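Local coordinates for protein toxin FitB (Neisseria gonorrhoeae, PDB 2H1C) that serves as the PIN-domain toxin of a type II toxin-antitoxin system, pairing with the antitoxin FitA in a complex that binds its own promoter DNA, at residues Ile2-Asn7 and Glu31-Ser36; Thr110-Ser115 and Ala129-Phe134. All coordinates share one frame; numbering follows the deposited sequence.

Contact 1. Residues Ile2-Asn7 and Glu31-Ser36; sequences ILLDTN and EDVYLS. With MG (magnesium ion), chain H.
Strands 2-4 and 33-36 pair side by side in the parallel sheet at the centre of the PIN domain, with I2 bridged to V33 and L3 to Y34. The axes of these short strands diverge by 44°, a marked twist. Three backbone bonds follow the parallel pattern: I2 N to D32 O (3.0 Å), Y34 N to I2 O (2.7 Å) and L4 N to Y34 O (3.0 Å). I2 O also lies at the edge of the Y34 ring, in its plane, 3.7 Å from CD1 of Y34. On the face of I2 and V33, the CG1 methyl of V33 fits against the branch of L4, 3.5 Å from L4 CG, and CD2 of L35 meets CB of L4. On the other face L3 stretches across the neighbouring strand: with CG anti to the backbone N (chi1 -175°), its CD1 runs over the backbone to within 3.7 Å of S36 N. S36 ends the strand as the N-cap of helix 37-48, its OG accepting a hydrogen bond from I38 N and also binding a magnesium ion at 2.6 Å. D5, a predicted magnesium ligand, follows the first strand directly. Strand 117-119 flanks strand 2-4 and strand 75-76 flanks strand 33-36, while helix 102-114 packs on L3 through I107 and A111, and helix 37-48 meets L35 through V40.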
# COMPACT_ATOMS: atom_id res chain seq x y z
N ILE A 2 12.88 -0.22 15.16
CA ILE A 2 13.03 -0.95 13.90
C ILE A 2 11.72 -1.30 13.20
O ILE A 2 10.72 -1.61 13.85
CB ILE A 2 13.79 -2.29 14.15
CG1 ILE A 2 15.27 -2.01 14.43
CG2 ILE A 2 13.65 -3.23 12.95
CD1 ILE A 2 16.02 -1.45 13.24
N LEU A 3 11.74 -1.22 11.87
CA LEU A 3 10.60 -1.60 11.02
C LEU A 3 11.15 -2.78 10.22
O LEU A 3 12.06 -2.61 9.40
CB LEU A 3 10.20 -0.48 10.05
CG LEU A 3 8.92 -0.81 9.23
CD1 LEU A 3 7.72 -0.91 10.18
CD2 LEU A 3 8.68 0.27 8.18
N LEU A 4 10.66 -3.99 10.48
CA LEU A 4 11.16 -5.17 9.76
C LEU A 4 10.53 -5.32 8.39
O LEU A 4 9.31 -5.36 8.29
CB LEU A 4 10.86 -6.44 10.55
CG LEU A 4 11.44 -6.69 11.93
CD1 LEU A 4 10.93 -8.05 12.42
CD2 LEU A 4 12.97 -6.66 11.88
N ASP A 5 11.36 -5.43 7.35
CA ASP A 5 10.91 -5.60 5.96
C ASP A 5 10.57 -7.09 5.81
O ASP A 5 11.05 -7.92 6.58
CB ASP A 5 12.05 -5.19 5.01
CG ASP A 5 11.60 -4.94 3.56
OD1 ASP A 5 10.41 -4.69 3.30
OD2 ASP A 5 12.48 -4.98 2.65
N THR A 6 9.78 -7.43 4.80
CA THR A 6 9.38 -8.82 4.60
C THR A 6 10.51 -9.84 4.51
O THR A 6 10.40 -10.94 5.05
CB THR A 6 8.53 -8.94 3.32
OG1 THR A 6 7.43 -8.03 3.42
CG2 THR A 6 8.01 -10.35 3.15
N ASN A 7 11.59 -9.49 3.82
CA ASN A 7 12.68 -10.45 3.65
C ASN A 7 13.42 -10.80 4.93
O ASN A 7 14.07 -11.84 5.00
CB ASN A 7 13.66 -9.95 2.58
CG ASN A 7 14.30 -8.62 2.96
OD1 ASN A 7 15.04 -8.53 3.94
ND2 ASN A 7 14.02 -7.59 2.18
N GLU A 31 9.24 -4.80 21.98
CA GLU A 31 8.44 -3.58 22.00
C GLU A 31 8.94 -2.50 21.05
O GLU A 31 8.20 -1.57 20.71
CB GLU A 31 8.40 -3.01 23.42
CG GLU A 31 7.68 -3.88 24.45
CD GLU A 31 8.34 -5.24 24.69
OE1 GLU A 31 9.59 -5.34 24.68
OE2 GLU A 31 7.58 -6.22 24.91
N ASP A 32 10.21 -2.59 20.66
CA ASP A 32 10.84 -1.62 19.78
C ASP A 32 10.83 -2.07 18.32
O ASP A 32 11.47 -1.44 17.47
CB ASP A 32 12.30 -1.37 20.22
CG ASP A 32 12.41 -0.82 21.64
OD1 ASP A 32 11.37 -0.56 22.29
OD2 ASP A 32 13.56 -0.65 22.11
N VAL A 33 10.13 -3.16 18.03
CA VAL A 33 10.08 -3.67 16.66
C VAL A 33 8.68 -3.56 16.08
O VAL A 33 7.71 -4.00 16.70
CB VAL A 33 10.56 -5.14 16.61
CG1 VAL A 33 10.64 -5.61 15.17
CG2 VAL A 33 11.93 -5.26 17.28
N TYR A 34 8.58 -2.97 14.89
CA TYR A 34 7.29 -2.75 14.22
C TYR A 34 7.17 -3.44 12.85
O TYR A 34 8.18 -3.84 12.24
CB TYR A 34 7.08 -1.25 13.99
CG TYR A 34 7.00 -0.43 15.25
CD1 TYR A 34 8.14 -0.16 16.02
CD2 TYR A 34 5.76 0.01 15.73
CE1 TYR A 34 8.05 0.51 17.23
CE2 TYR A 34 5.65 0.69 16.95
CZ TYR A 34 6.80 0.94 17.69
OH TYR A 34 6.70 1.57 18.92
N LEU A 35 5.94 -3.58 12.38
CA LEU A 35 5.67 -4.15 11.06
C LEU A 35 4.72 -3.20 10.34
O LEU A 35 3.82 -2.62 10.97
CB LEU A 35 4.98 -5.52 11.16
CG LEU A 35 5.73 -6.73 11.71
CD1 LEU A 35 4.79 -7.93 11.73
CD2 LEU A 35 6.94 -7.03 10.84
N SER A 36 4.91 -3.02 9.04
CA SER A 36 3.99 -2.19 8.26
C SER A 36 2.84 -3.11 7.89
O SER A 36 3.04 -4.31 7.68
CB SER A 36 4.64 -1.71 6.97
OG SER A 36 3.64 -1.36 6.01
MG MG H . 2.51 0.93 6.46

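Contact 2. Residues Thr110-Ser115 and Ala129-Phe134; sequences TAKQHS and ADVAVF
K112 leaves helix 102-114 with CG anti to the backbone N (chi1 176°), stays extended through chi2, and bends at chi3 (-74°), which carries its ammonium group to the chain that follows helix 124-128. There NZ donates a hydrogen bond to the backbone carbonyl of A129, 3.0 Å from O, approaching nearly head-on with a C=O...N angle of 163°. D130 O is farther off, 3.6 Å from K112 NZ, and is not counted as a second bond. V131 lies alongside the lysine chain and puts its two methyls against successive residues of the helix. CG2 lies against the aliphatic part of K112, 3.6 Å from CE and 3.9 Å from CB, with the two side chains crossing at a slant. CG1, anti to the backbone N of V131, reaches CB of A111 at 3.9 Å. The small alanine thus faces one branch of the valine while the lysine methylenes run past the other.

D130 has positive phi and closes helix 124-128 in a Schellman motif; beyond it the chain passes through V131 towards edge strand 133-134. Helix 102-114 ends in a second Schellman motif, at S115. The same two helix residues also reach other elements: K112 touches I85 of helix 80-94, and A111 touches V118 of strand 117-119.

The chemistry is therefore divided: methylenes and methyls pack over V131, and the charged tip holds a main-chain carbonyl at a helix terminus. The D130 carboxylate, with OD2 5.4 Å from K112 NZ, makes no salt bridge but may add a modest electrostatic attraction.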
# COMPACT_ATOMS: atom_id res chain seq x y z
N THR A 110 6.60 4.67 5.67
CA THR A 110 6.09 4.31 6.99
C THR A 110 7.21 4.49 8.02
O THR A 110 7.00 5.09 9.08
CB THR A 110 5.60 2.83 7.02
OG1 THR A 110 4.51 2.68 6.09
CG2 THR A 110 5.13 2.44 8.43
N ALA A 111 8.41 4.03 7.69
CA ALA A 111 9.55 4.16 8.59
C ALA A 111 9.91 5.62 8.85
O ALA A 111 10.13 6.02 9.99
CB ALA A 111 10.75 3.41 8.02
N LYS A 112 9.95 6.43 7.79
CA LYS A 112 10.29 7.84 7.96
C LYS A 112 9.26 8.55 8.83
O LYS A 112 9.61 9.34 9.71
CB LYS A 112 10.41 8.53 6.60
CG LYS A 112 10.67 10.03 6.68
CD LYS A 112 11.11 10.63 5.35
CE LYS A 112 12.55 10.25 5.02
NZ LYS A 112 13.07 10.95 3.80
N GLN A 113 7.99 8.26 8.59
CA GLN A 113 6.90 8.87 9.34
C GLN A 113 6.99 8.57 10.84
O GLN A 113 6.66 9.43 11.67
CB GLN A 113 5.56 8.38 8.79
CG GLN A 113 4.39 9.30 9.03
CD GLN A 113 3.82 9.16 10.41
OE1 GLN A 113 3.59 8.05 10.88
NE2 GLN A 113 3.57 10.29 11.07
N HIS A 114 7.47 7.37 11.18
CA HIS A 114 7.59 6.95 12.58
C HIS A 114 9.00 6.96 13.15
O HIS A 114 9.23 6.46 14.25
CB HIS A 114 7.01 5.54 12.73
CG HIS A 114 5.54 5.46 12.49
ND1 HIS A 114 4.62 5.85 13.43
CD2 HIS A 114 4.83 5.07 11.41
CE1 HIS A 114 3.40 5.71 12.94
NE2 HIS A 114 3.50 5.24 11.71
N SER A 115 9.94 7.52 12.39
CA SER A 115 11.34 7.62 12.81
C SER A 115 11.97 6.26 13.08
O SER A 115 12.68 6.09 14.07
CB SER A 115 11.45 8.49 14.06
OG SER A 115 11.01 9.80 13.80
N ALA A 129 15.67 6.68 -0.49
CA ALA A 129 14.54 7.29 0.20
C ALA A 129 15.05 8.13 1.37
O ALA A 129 14.27 8.79 2.06
CB ALA A 129 13.59 6.20 0.72
N ASP A 130 16.36 8.11 1.60
CA ASP A 130 16.95 8.87 2.69
C ASP A 130 16.38 8.43 4.04
O ASP A 130 16.09 9.26 4.91
CB ASP A 130 16.71 10.37 2.49
CG ASP A 130 17.67 10.99 1.49
OD1 ASP A 130 18.89 11.06 1.79
OD2 ASP A 130 17.22 11.41 0.40
N VAL A 131 16.19 7.13 4.21
CA VAL A 131 15.67 6.59 5.46
C VAL A 131 16.75 5.69 6.04
O VAL A 131 17.48 5.03 5.30
CB VAL A 131 14.37 5.78 5.25
CG1 VAL A 131 13.91 5.17 6.55
CG2 VAL A 131 13.28 6.69 4.71
N ALA A 132 16.88 5.67 7.37
CA ALA A 132 17.90 4.83 8.01
C ALA A 132 17.62 3.36 7.70
O ALA A 132 16.46 2.92 7.66
CB ALA A 132 17.89 5.05 9.50
N VAL A 133 18.68 2.59 7.49
CA VAL A 133 18.49 1.19 7.18
C VAL A 133 19.56 0.31 7.79
O VAL A 133 20.68 0.78 8.08
CB VAL A 133 18.44 0.96 5.65
CG1 VAL A 133 17.29 1.71 5.07
CG2 VAL A 133 19.74 1.42 5.01
N PHE A 134 19.22 -0.95 8.01
CA PHE A 134 20.18 -1.90 8.54
C PHE A 134 19.97 -3.24 7.87
O PHE A 134 18.85 -3.73 7.77
CB PHE A 134 20.05 -2.06 10.05
CG PHE A 134 21.00 -3.07 10.62
CD1 PHE A 134 22.37 -2.82 10.61
CD2 PHE A 134 20.54 -4.28 11.11
CE1 PHE A 134 23.28 -3.79 11.07
CE2 PHE A 134 21.43 -5.25 11.57
CZ PHE A 134 22.80 -5.00 11.55

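In the fold
Contact 1 lies in the core, its centre about 5 Å from that of the chain, whereas contact 2, whose centre is about 11 Å from it, runs from buried A111 and V131 out to exposed D130. Both involve the same parallel sheet: contact 1 joins two adjacent inner strands, and contact 2 sets a helix against the approach to the edge strand 133-134. Regular backbone bonding with apolar packing on both faces holds the first; a single lysine-to-carbonyl bond over a small apolar patch holds the second. They meet where CD2 of L3 packs on CB of A111, 3.8 Å apart. S36 and T110 also share a magnesium site, completed by L76.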